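Local atomic coordinates of UspA1 (Moraxella catarrhalis, PDB entry 3NTN), a protein that probably serves as a trimeric autotransporter adhesin of the outer membrane that attaches the bacterium to fibronectin and the receptor CEACAM1. Residues G15-K20 / S24-G29; S87-K92 / V98-S103; A169-I172 / T177-V180. One frame throughout, in Å; residues are numbered along the deposited sequence.

Contact 1 (G15-K20 / S24-G29); sequences GYNQAK and STVAGG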
ATOM      1  N   GLY B  15       7.324  20.905 -32.030  1.00 62.11           N
ATOM      2  CA  GLY B  15       8.187  20.454 -33.113  1.00 63.47           C
ATOM      3  C   GLY B  15       8.367  18.951 -33.112  1.00 61.98           C
ATOM      4  O   GLY B  15       8.308  18.335 -32.048  1.00 60.82           O
ATOM      5  N   TYR B  16       8.575  18.395 -34.317  1.00 62.38           N
ATOM      6  CA  TYR B  16       8.961  16.991 -34.570  1.00 62.80           C
ATOM      7  C   TYR B  16       8.070  15.987 -33.881  1.00 59.79           C
ATOM      8  O   TYR B  16       8.558  14.940 -33.446  1.00 61.22           O
ATOM      9  CB  TYR B  16      10.449  16.711 -34.238  1.00 66.49           C
ATOM     10  CG  TYR B  16      11.392  17.504 -35.094  1.00 71.22           C
ATOM     11  CD1 TYR B  16      11.919  16.978 -36.291  1.00 75.28           C
ATOM     12  CD2 TYR B  16      11.715  18.811 -34.755  1.00 72.79           C
ATOM     13  CE1 TYR B  16      12.760  17.749 -37.099  1.00 78.13           C
ATOM     14  CE2 TYR B  16      12.547  19.578 -35.556  1.00 77.04           C
ATOM     15  CZ  TYR B  16      13.067  19.052 -36.714  1.00 79.56           C
ATOM     16  OH  TYR B  16      13.907  19.863 -37.452  1.00 85.08           O
ATOM     17  N   ASN B  17       6.777  16.329 -33.775  1.00 56.41           N
ATOM     18  CA  ASN B  17       5.749  15.481 -33.184  1.00 54.49           C
ATOM     19  C   ASN B  17       5.069  14.650 -34.246  1.00 54.83           C
ATOM     20  O   ASN B  17       4.910  15.092 -35.350  1.00 55.82           O
ATOM     21  CB  ASN B  17       4.716  16.320 -32.424  1.00 52.34           C
ATOM     22  CG  ASN B  17       5.302  16.961 -31.199  1.00 52.35           C
ATOM     23  OD1 ASN B  17       6.087  16.346 -30.476  1.00 53.86           O
ATOM     24  ND2 ASN B  17       4.937  18.207 -30.958  1.00 53.09           N
ATOM     25  N   GLN B  18       4.673  13.432 -33.918  1.00 54.78           N
ATOM     26  CA  GLN B  18       4.107  12.562 -34.919  1.00 56.20           C
ATOM     27  C   GLN B  18       2.917  11.859 -34.314  1.00 54.71           C
ATOM     28  O   GLN B  18       3.035  11.265 -33.271  1.00 55.38           O
ATOM     29  CB  GLN B  18       5.157  11.534 -35.400  1.00 59.86           C
ATOM     30  CG  GLN B  18       6.164  12.072 -36.443  1.00 63.94           C
ATOM     31  CD  GLN B  18       7.442  11.208 -36.553  1.00 71.88           C
ATOM     32  OE1 GLN B  18       7.785  10.690 -37.633  1.00 73.87           O
ATOM     33  NE2 GLN B  18       8.150  11.057 -35.424  1.00 73.17           N
ATOM     34  N   ALA B  19       1.760  11.925 -34.958  1.00 55.19           N
ATOM     35  CA  ALA B  19       0.603  11.163 -34.507  1.00 54.42           C
ATOM     36  C   ALA B  19       0.323  10.146 -35.612  1.00 56.37           C
ATOM     37  O   ALA B  19      -0.564  10.328 -36.427  1.00 57.81           O
ATOM     38  CB  ALA B  19      -0.557  12.067 -34.275  1.00 52.99           C
ATOM     39  N   LYS B  20       1.124   9.092 -35.663  1.00 56.91           N
ATOM     40  CA  LYS B  20       1.036   8.090 -36.742  1.00 58.73           C
ATOM     41  C   LYS B  20      -0.096   7.070 -36.539  1.00 58.48           C
ATOM     42  O   LYS B  20      -0.501   6.422 -37.490  1.00 58.87           O
ATOM     43  CB  LYS B  20       2.366   7.349 -36.905  1.00 58.86           C
ATOM     44  CG  LYS B  20       3.545   8.260 -37.229  1.00 62.33           C
ATOM     45  CD  LYS B  20       4.880   7.573 -36.984  1.00 66.91           C
ATOM     46  CE  LYS B  20       5.864   7.873 -38.116  1.00 71.07           C
ATOM     47  NZ  LYS B  20       7.194   7.216 -37.913  1.00 70.99           N
ATOM     48  N   SER B  24      -4.813   8.704 -32.972  1.00 53.25           N
ATOM     49  CA  SER B  24      -3.783   9.101 -32.009  1.00 51.64           C
ATOM     50  C   SER B  24      -3.718  10.648 -31.872  1.00 50.67           C
ATOM     51  O   SER B  24      -4.111  11.381 -32.785  1.00 51.14           O
ATOM     52  CB  SER B  24      -2.423   8.548 -32.392  1.00 51.06           C
ATOM     53  OG  SER B  24      -2.019   9.131 -33.627  1.00 53.81           O
ATOM     54  N   THR B  25      -3.195  11.102 -30.737  1.00 48.93           N
ATOM     55  CA  THR B  25      -3.104  12.500 -30.393  1.00 48.13           C
ATOM     56  C   THR B  25      -1.731  12.801 -29.773  1.00 47.84           C
ATOM     57  O   THR B  25      -1.308  12.137 -28.829  1.00 49.36           O
ATOM     58  CB  THR B  25      -4.195  12.839 -29.339  1.00 47.68           C
ATOM     59  OG1 THR B  25      -5.493  12.476 -29.839  1.00 48.63           O
ATOM     60  CG2 THR B  25      -4.192  14.338 -28.981  1.00 46.81           C
ATOM     61  N   VAL B  26      -1.058  13.816 -30.264  1.00 47.58           N
ATOM     62  CA  VAL B  26       0.037  14.443 -29.541  1.00 48.35           C
ATOM     63  C   VAL B  26      -0.338  15.938 -29.363  1.00 48.10           C
ATOM     64  O   VAL B  26      -0.390  16.679 -30.331  1.00 49.29           O
ATOM     65  CB  VAL B  26       1.403  14.360 -30.324  1.00 48.29           C
ATOM     66  CG1 VAL B  26       2.493  15.092 -29.561  1.00 49.09           C
ATOM     67  CG2 VAL B  26       1.792  12.932 -30.615  1.00 48.93           C
ATOM     68  N   ALA B  27      -0.618  16.379 -28.144  1.00 47.73           N
ATOM     69  CA  ALA B  27      -1.172  17.721 -27.963  1.00 46.67           C
ATOM     70  C   ALA B  27      -0.116  18.829 -28.159  1.00 46.92           C
ATOM     71  O   ALA B  27      -0.489  19.975 -28.385  1.00 46.79           O
ATOM     72  CB  ALA B  27      -1.867  17.873 -26.615  1.00 45.57           C
ATOM     73  N   GLY B  28       1.167  18.476 -28.061  1.00 46.39           N
ATOM     74  CA  GLY B  28       2.257  19.433 -28.154  1.00 46.62           C
ATOM     75  C   GLY B  28       3.566  18.830 -27.639  1.00 47.76           C
ATOM     76  O   GLY B  28       3.715  17.591 -27.540  1.00 46.87           O
ATOM     77  N   GLY B  29       4.525  19.721 -27.347  1.00 47.63           N
ATOM     78  CA  GLY B  29       5.866  19.356 -26.964  1.00 48.26           C
ATOM     79  C   GLY B  29       6.820  19.098 -28.119  1.00 49.19           C
ATOM     80  O   GLY B  29       6.616  19.505 -29.261  1.00 48.61           O
TER

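Contact 2 (S87-K92 / V98-S103); sequences SNNTVK and VFILGS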
ATOM      1  N   SER B  87       9.088   8.314 -11.779  1.00 46.45           N
ATOM      2  CA  SER B  87      10.436   8.574 -12.339  1.00 49.19           C
ATOM      3  C   SER B  87      11.318   7.348 -12.460  1.00 49.40           C
ATOM      4  O   SER B  87      11.387   6.565 -11.532  1.00 47.66           O
ATOM      5  CB  SER B  87      11.160   9.535 -11.424  1.00 50.72           C
ATOM      6  OG  SER B  87      11.237  10.760 -12.065  1.00 55.65           O
ATOM      7  N   ASN B  88      12.013   7.181 -13.592  1.00 52.11           N
ATOM      8  CA  ASN B  88      12.892   5.997 -13.798  1.00 53.48           C
ATOM      9  C   ASN B  88      12.245   4.673 -13.321  1.00 51.07           C
ATOM     10  O   ASN B  88      12.653   4.097 -12.309  1.00 52.49           O
ATOM     11  CB  ASN B  88      14.271   6.187 -13.108  1.00 55.70           C
ATOM     12  CG  ASN B  88      14.996   7.428 -13.578  1.00 63.54           C
ATOM     13  OD1 ASN B  88      15.560   7.451 -14.684  1.00 70.51           O
ATOM     14  ND2 ASN B  88      15.028   8.470 -12.727  1.00 68.93           N
ATOM     15  N   ASN B  89      11.231   4.207 -14.023  1.00 48.74           N
ATOM     16  CA  ASN B  89      10.587   2.939 -13.717  1.00 47.84           C
ATOM     17  C   ASN B  89      10.521   2.176 -15.061  1.00 49.01           C
ATOM     18  O   ASN B  89      10.483   2.813 -16.121  1.00 50.51           O
ATOM     19  CB  ASN B  89       9.180   3.142 -13.145  1.00 44.84           C
ATOM     20  CG  ASN B  89       9.164   4.024 -11.876  1.00 46.07           C
ATOM     21  OD1 ASN B  89       9.860   3.740 -10.895  1.00 43.56           O
ATOM     22  ND2 ASN B  89       8.333   5.071 -11.887  1.00 38.90           N
ATOM     23  N   THR B  90      10.583   0.845 -15.028  1.00 48.69           N
ATOM     24  CA  THR B  90      10.527   0.043 -16.247  1.00 49.30           C
ATOM     25  C   THR B  90       9.671  -1.190 -15.984  1.00 49.17           C
ATOM     26  O   THR B  90       9.897  -1.849 -14.977  1.00 48.16           O
ATOM     27  CB  THR B  90      11.912  -0.451 -16.684  1.00 52.26           C
ATOM     28  OG1 THR B  90      12.796   0.667 -16.903  1.00 54.83           O
ATOM     29  CG2 THR B  90      11.812  -1.340 -17.968  1.00 52.36           C
ATOM     30  N   VAL B  91       8.714  -1.485 -16.896  1.00 48.62           N
ATOM     31  CA  VAL B  91       7.968  -2.766 -16.954  1.00 47.64           C
ATOM     32  C   VAL B  91       8.280  -3.377 -18.306  1.00 50.71           C
ATOM     33  O   VAL B  91       8.040  -2.763 -19.319  1.00 52.57           O
ATOM     34  CB  VAL B  91       6.388  -2.565 -16.783  1.00 46.50           C
ATOM     35  CG1 VAL B  91       5.573  -3.923 -16.899  1.00 42.13           C
ATOM     36  CG2 VAL B  91       6.063  -1.881 -15.474  1.00 41.66           C
ATOM     37  N   LYS B  92       8.826  -4.584 -18.328  1.00 53.18           N
ATOM     38  CA  LYS B  92       9.330  -5.190 -19.561  1.00 55.35           C
ATOM     39  C   LYS B  92       8.231  -6.066 -20.145  1.00 56.73           C
ATOM     40  O   LYS B  92       7.271  -6.391 -19.463  1.00 55.87           O
ATOM     41  CB  LYS B  92      10.577  -6.050 -19.277  1.00 57.91           C
ATOM     42  CG  LYS B  92      11.861  -5.321 -18.899  1.00 57.94           C
ATOM     43  CD  LYS B  92      13.061  -6.264 -18.889  0.10 59.46           C
ATOM     44  CE  LYS B  92      14.354  -5.516 -18.583  0.10 59.72           C
ATOM     45  NZ  LYS B  92      15.554  -6.401 -18.643  0.10 62.32           N
ATOM     46  N   VAL B  98       1.266  -4.736 -13.919  1.00 45.56           N
ATOM     47  CA  VAL B  98       2.162  -4.282 -12.894  1.00 44.18           C
ATOM     48  C   VAL B  98       1.958  -2.781 -12.719  1.00 41.61           C
ATOM     49  O   VAL B  98       1.777  -2.071 -13.698  1.00 40.67           O
ATOM     50  CB  VAL B  98       3.581  -4.629 -13.243  1.00 45.04           C
ATOM     51  CG1 VAL B  98       4.569  -3.945 -12.269  1.00 43.61           C
ATOM     52  CG2 VAL B  98       3.753  -6.173 -13.326  1.00 46.86           C
ATOM     53  N   PHE B  99       1.884  -2.329 -11.462  1.00 40.54           N
ATOM     54  CA  PHE B  99       1.529  -0.939 -11.150  1.00 38.50           C
ATOM     55  C   PHE B  99       2.581  -0.334 -10.284  1.00 37.17           C
ATOM     56  O   PHE B  99       2.854  -0.871  -9.229  1.00 36.57           O
ATOM     57  CB  PHE B  99       0.156  -0.877 -10.472  1.00 38.55           C
ATOM     58  CG  PHE B  99      -0.945  -1.518 -11.324  1.00 41.29           C
ATOM     59  CD1 PHE B  99      -1.670  -0.748 -12.259  1.00 38.77           C
ATOM     60  CD2 PHE B  99      -1.189  -2.901 -11.254  1.00 40.37           C
ATOM     61  CE1 PHE B  99      -2.642  -1.328 -13.071  1.00 39.27           C
ATOM     62  CE2 PHE B  99      -2.173  -3.512 -12.069  1.00 40.67           C
ATOM     63  CZ  PHE B  99      -2.884  -2.727 -12.997  1.00 40.63           C
ATOM     64  N   ILE B 100       3.128   0.803 -10.731  1.00 36.75           N
ATOM     65  CA  ILE B 100       4.188   1.499 -10.020  1.00 36.36           C
ATOM     66  C   ILE B 100       3.805   2.942  -9.706  1.00 36.71           C
ATOM     67  O   ILE B 100       3.457   3.715 -10.575  1.00 37.69           O
ATOM     68  CB  ILE B 100       5.494   1.508 -10.877  1.00 37.60           C
ATOM     69  CG1 ILE B 100       5.883   0.054 -11.271  1.00 37.41           C
ATOM     70  CG2 ILE B 100       6.601   2.192 -10.105  1.00 36.63           C
ATOM     71  CD1 ILE B 100       7.030  -0.039 -12.288  1.00 37.12           C
ATOM     72  N   LEU B 101       3.848   3.313  -8.432  1.00 37.32           N
ATOM     73  CA  LEU B 101       3.748   4.725  -8.078  1.00 37.75           C
ATOM     74  C   LEU B 101       4.993   4.960  -7.233  1.00 38.21           C
ATOM     75  O   LEU B 101       5.039   4.530  -6.089  1.00 38.71           O
ATOM     76  CB  LEU B 101       2.434   5.010  -7.304  1.00 38.28           C
ATOM     77  CG  LEU B 101       2.235   6.443  -6.770  1.00 37.10           C
ATOM     78  CD1 LEU B 101       2.139   7.448  -7.904  1.00 35.64           C
ATOM     79  CD2 LEU B 101       1.025   6.546  -5.859  1.00 35.89           C
ATOM     80  N   GLY B 102       6.025   5.552  -7.824  1.00 38.51           N
ATOM     81  CA  GLY B 102       7.361   5.454  -7.266  1.00 39.46           C
ATOM     82  C   GLY B 102       8.411   5.979  -8.220  1.00 41.56           C
ATOM     83  O   GLY B 102       8.081   6.509  -9.307  1.00 42.63           O
ATOM     84  N   SER B 103       9.675   5.845  -7.826  1.00 42.37           N
ATOM     85  CA  SER B 103      10.803   6.290  -8.611  1.00 43.48           C
ATOM     86  C   SER B 103      11.964   5.337  -8.400  1.00 44.83           C
ATOM     87  O   SER B 103      12.044   4.672  -7.376  1.00 43.96           O
ATOM     88  CB  SER B 103      11.223   7.688  -8.192  1.00 45.38           C
ATOM     89  OG  SER B 103      11.358   7.774  -6.791  1.00 45.67           O
TER

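Contact 3 (A169-I172 / T177-V180); sequences AGEI and TDAV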
ATOM      1  N   ALA B 169      -6.411  -2.061  13.455  1.00 41.83           N
ATOM      2  CA  ALA B 169      -6.269  -3.382  14.091  1.00 41.76           C
ATOM      3  C   ALA B 169      -6.886  -4.432  13.180  1.00 41.81           C
ATOM      4  O   ALA B 169      -7.965  -4.266  12.691  1.00 40.88           O
ATOM      5  CB  ALA B 169      -6.953  -3.370  15.410  1.00 42.44           C
ATOM      6  N   GLY B 170      -6.162  -5.508  12.906  1.00 43.02           N
ATOM      7  CA  GLY B 170      -6.692  -6.536  12.002  1.00 42.86           C
ATOM      8  C   GLY B 170      -7.433  -7.578  12.774  1.00 44.57           C
ATOM      9  O   GLY B 170      -7.142  -7.817  13.952  1.00 44.65           O
ATOM     10  N   GLU B 171      -8.399  -8.200  12.110  1.00 44.53           N
ATOM     11  CA  GLU B 171      -9.044  -9.352  12.666  1.00 47.32           C
ATOM     12  C   GLU B 171      -8.028 -10.469  13.014  1.00 46.82           C
ATOM     13  O   GLU B 171      -7.080 -10.719  12.282  1.00 46.08           O
ATOM     14  CB  GLU B 171     -10.197  -9.797  11.720  1.00 48.37           C
ATOM     15  CG  GLU B 171     -10.545 -11.238  11.761  1.00 52.50           C
ATOM     16  CD  GLU B 171     -11.705 -11.636  10.765  1.00 60.19           C
ATOM     17  OE1 GLU B 171     -12.428 -10.757  10.217  1.00 58.99           O
ATOM     18  OE2 GLU B 171     -11.880 -12.861  10.564  1.00 60.36           O
ATOM     19  N   ILE B 172      -8.216 -11.094  14.175  1.00 44.38           N
ATOM     20  CA  ILE B 172      -7.327 -12.126  14.672  1.00 44.96           C
ATOM     21  C   ILE B 172      -8.147 -13.373  14.848  1.00 46.45           C
ATOM     22  O   ILE B 172      -8.941 -13.499  15.798  1.00 48.18           O
ATOM     23  CB  ILE B 172      -6.634 -11.691  15.958  1.00 45.46           C
ATOM     24  CG1 ILE B 172      -5.638 -10.549  15.617  1.00 48.66           C
ATOM     25  CG2 ILE B 172      -5.913 -12.906  16.651  1.00 43.11           C
ATOM     26  CD1 ILE B 172      -5.039  -9.960  16.832  1.00 52.43           C
ATOM     27  N   THR B 177      -6.872 -12.549   6.896  1.00 44.33           N
ATOM     28  CA  THR B 177      -5.874 -12.043   5.974  1.00 42.83           C
ATOM     29  C   THR B 177      -5.713 -10.544   6.185  1.00 42.36           C
ATOM     30  O   THR B 177      -5.316  -9.817   5.279  1.00 42.37           O
ATOM     31  CB  THR B 177      -6.301 -12.407   4.552  1.00 44.57           C
ATOM     32  OG1 THR B 177      -7.644 -11.920   4.332  1.00 44.83           O
ATOM     33  CG2 THR B 177      -6.333 -13.952   4.416  1.00 42.72           C
ATOM     34  N   ASP B 178      -6.013 -10.068   7.387  1.00 41.14           N
ATOM     35  CA  ASP B 178      -5.882  -8.630   7.663  1.00 42.10           C
ATOM     36  C   ASP B 178      -4.460  -8.426   8.149  1.00 40.97           C
ATOM     37  O   ASP B 178      -3.919  -9.300   8.792  1.00 42.49           O
ATOM     38  CB  ASP B 178      -6.819  -8.133   8.781  1.00 40.47           C
ATOM     39  CG  ASP B 178      -8.319  -8.164   8.414  1.00 43.17           C
ATOM     40  OD1 ASP B 178      -9.074  -7.839   9.362  1.00 41.37           O
ATOM     41  OD2 ASP B 178      -8.778  -8.506   7.258  1.00 40.29           O
ATOM     42  N   ALA B 179      -3.851  -7.290   7.840  1.00 40.43           N
ATOM     43  CA  ALA B 179      -2.590  -6.953   8.476  1.00 39.81           C
ATOM     44  C   ALA B 179      -2.781  -6.770   9.974  1.00 40.77           C
ATOM     45  O   ALA B 179      -3.849  -6.339  10.458  1.00 39.66           O
ATOM     46  CB  ALA B 179      -2.002  -5.736   7.899  1.00 39.29           C
ATOM     47  N   VAL B 180      -1.697  -7.101  10.698  1.00 41.36           N
ATOM     48  CA  VAL B 180      -1.578  -6.959  12.167  1.00 41.12           C
ATOM     49  C   VAL B 180      -0.762  -5.678  12.493  1.00 41.18           C
ATOM     50  O   VAL B 180       0.199  -5.374  11.800  1.00 41.37           O
ATOM     51  CB  VAL B 180      -0.928  -8.265  12.717  1.00 40.80           C
ATOM     52  CG1 VAL B 180      -0.283  -8.075  14.055  1.00 39.85           C
ATOM     53  CG2 VAL B 180      -1.978  -9.425  12.720  1.00 39.24           C
TER
HETATM   54  O   HOH W   1     -10.602 -10.074   7.531  1.00 27.31           O

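Contact 1 (G15-K20 / S24-G29)
N17 and V26 reach toward each other across the inside of a left-handed parallel beta-roll, the head fold of this trimeric adhesin. Segments 15-20 and 24-29 run nearly antiparallel but belong to different sheets of the roll. They face each other through side chains. The side chains of N17 and V26 meet at a slant. V26 turns CG1 anti to its backbone N (chi1 177°), which sends that methyl to the N17 side. V26 CG1 lies 3.8 Å from N17 CG. The other methyl takes the A19 side, and V26 CG2 sits 3.4 Å from Q18 O. V26 CG2 also makes a looser apolar contact with A19 CB.

At one end of the pair the carboxamide of N17 turns to the glycine-rich corner. N17 ND2 donates to G29 O at 2.7 Å. The N-H comes from well above the plane of that carbonyl, not along a lone pair. G15 N reaches the same oxygen only weakly. The amide has further partners in the chain: ND2 also bonds to G13 O, and OD1 accepts from N32 N. These bonds fix the flip of the buried amide. Outside the roll, A27 packs on A27 of the second subunit.

At the other end, S24 closes against A19. With OG between its own backbone N and carbonyl carbon (chi1 65°), S24 bonds to G21 O, within the turn that links the segments. That position brings it onto the methyl of A19, with S24 OG 3.3 Å from A19 CB.

Contact 2 (S87-K92 / V98-S103)
G102 O is gripped by two donors from segment 87-92. S87 N bonds to it at 3.2 Å, lying in the carbonyl plane. N89 ND2 bonds to it at 3.0 Å with a nearly straight N-H...O (169°). This second donor stands well above the carbonyl plane, while the oxygen lies close to the plane of the N89 amide. At the same corner S87 O takes a CA-H contact from S103 CA at 3.0 Å. The CB atoms of S87 and S103 touch beside it.

The amide of N89 also packs on I100, with N89 CG 3.6 Å from I100 CG2. I100 holds its CG1 anti to the carbonyl carbon (chi1 -55°), and the chain continues extended to CD1. This carries CD1 along to V91, where I100 CD1 lies 3.8 Å from V91 CG2. The same V91 methyl also meets V98 CG1, at 4.1 Å. I100 and V91, and likewise V91 and V98, come from opposing walls and overlap along their flanks.

The strands 89-91 and 99-101 are two walls of the left-handed parallel beta-roll of the YadA-like head. They run antiparallel with their axes 8.8 Å apart, and the aliphatic groups and the N89 amide lie between them.

A second shell sets the amide. N89 ND2 also donates to N75 OD1, and N89 OD1 accepts from T105 OG1. V91 rests on S82 as well, and N89 on A84 of strand 83-85. On the outer side of strand 99-101, L101 packs on L101 of the second subunit, and F99 on S103 of that subunit.

Contact 3 (A169-I172 / T177-V180)
D178 lays its CB over G170, with D178 CB 3.6 Å from G170 CA. The contact belongs to the neck of the trimeric autotransporter, the loop region that joins the head to the coiled-coil stalk. The D-A-V run is consistent with the neck sequence known from YadA-like adhesins. Neither segment is helix or strand.

The carboxylate of D178 reaches past G170 to the next residue. CG is anti to the carbonyl carbon (chi1 -68°), which aims OD1 at the backbone of E171. E171 N donates to D178 OD1 at 2.9 Å with an N-H...O angle of 160°. The N-H meets the anti side of the carboxylate, somewhat out of its plane. D178 OD1 also touches the E171 side chain, 3.3 Å from E171 CB. G170 has no side chain; a CB there would collide with D178 CB and A179 O.

Beyond CB, the E171 side chain runs on extended, with no closer touch to D178. Its OE2 accepts from S173 OG, next to the segment. E171 OE1 is 4.5 Å from D178 OD1, so two like charges lie near each other. Their repulsion may be eased by K124 of the second subunit, which makes a long, weak ion pair with D178 OD2.

Other subunits hold the loop from outside. A169 O accepts from Q163 of the third subunit, and the backbone of segment 177-180 bonds to that subunit too. Within the chain, G170 O accepts from Q184 of helix 182-217. Close by, G170 CA also makes a CA-H...O contact with A179 O at 3.2 Å.

Contacts 1 and 2 are variants of one arrangement. Each spans the interior of the same beta-roll, and each reaches the long parallel sheet through its second segment. Both pair a buried asparagine with a glycine carbonyl, beside a valine or isoleucine. Contact 2 carries more aliphatic packing; contact 1 ends instead in a serine against an alanine. Their centres are about 24 Å apart. Contact 3 lies in the neck, with its centre about 29 Å from that of contact 2. It has no strand and no apolar core of its own. Its chemistry is a carboxylate on a backbone N-H. All three are mostly buried, but contact 3 has by far the most ties to other subunits.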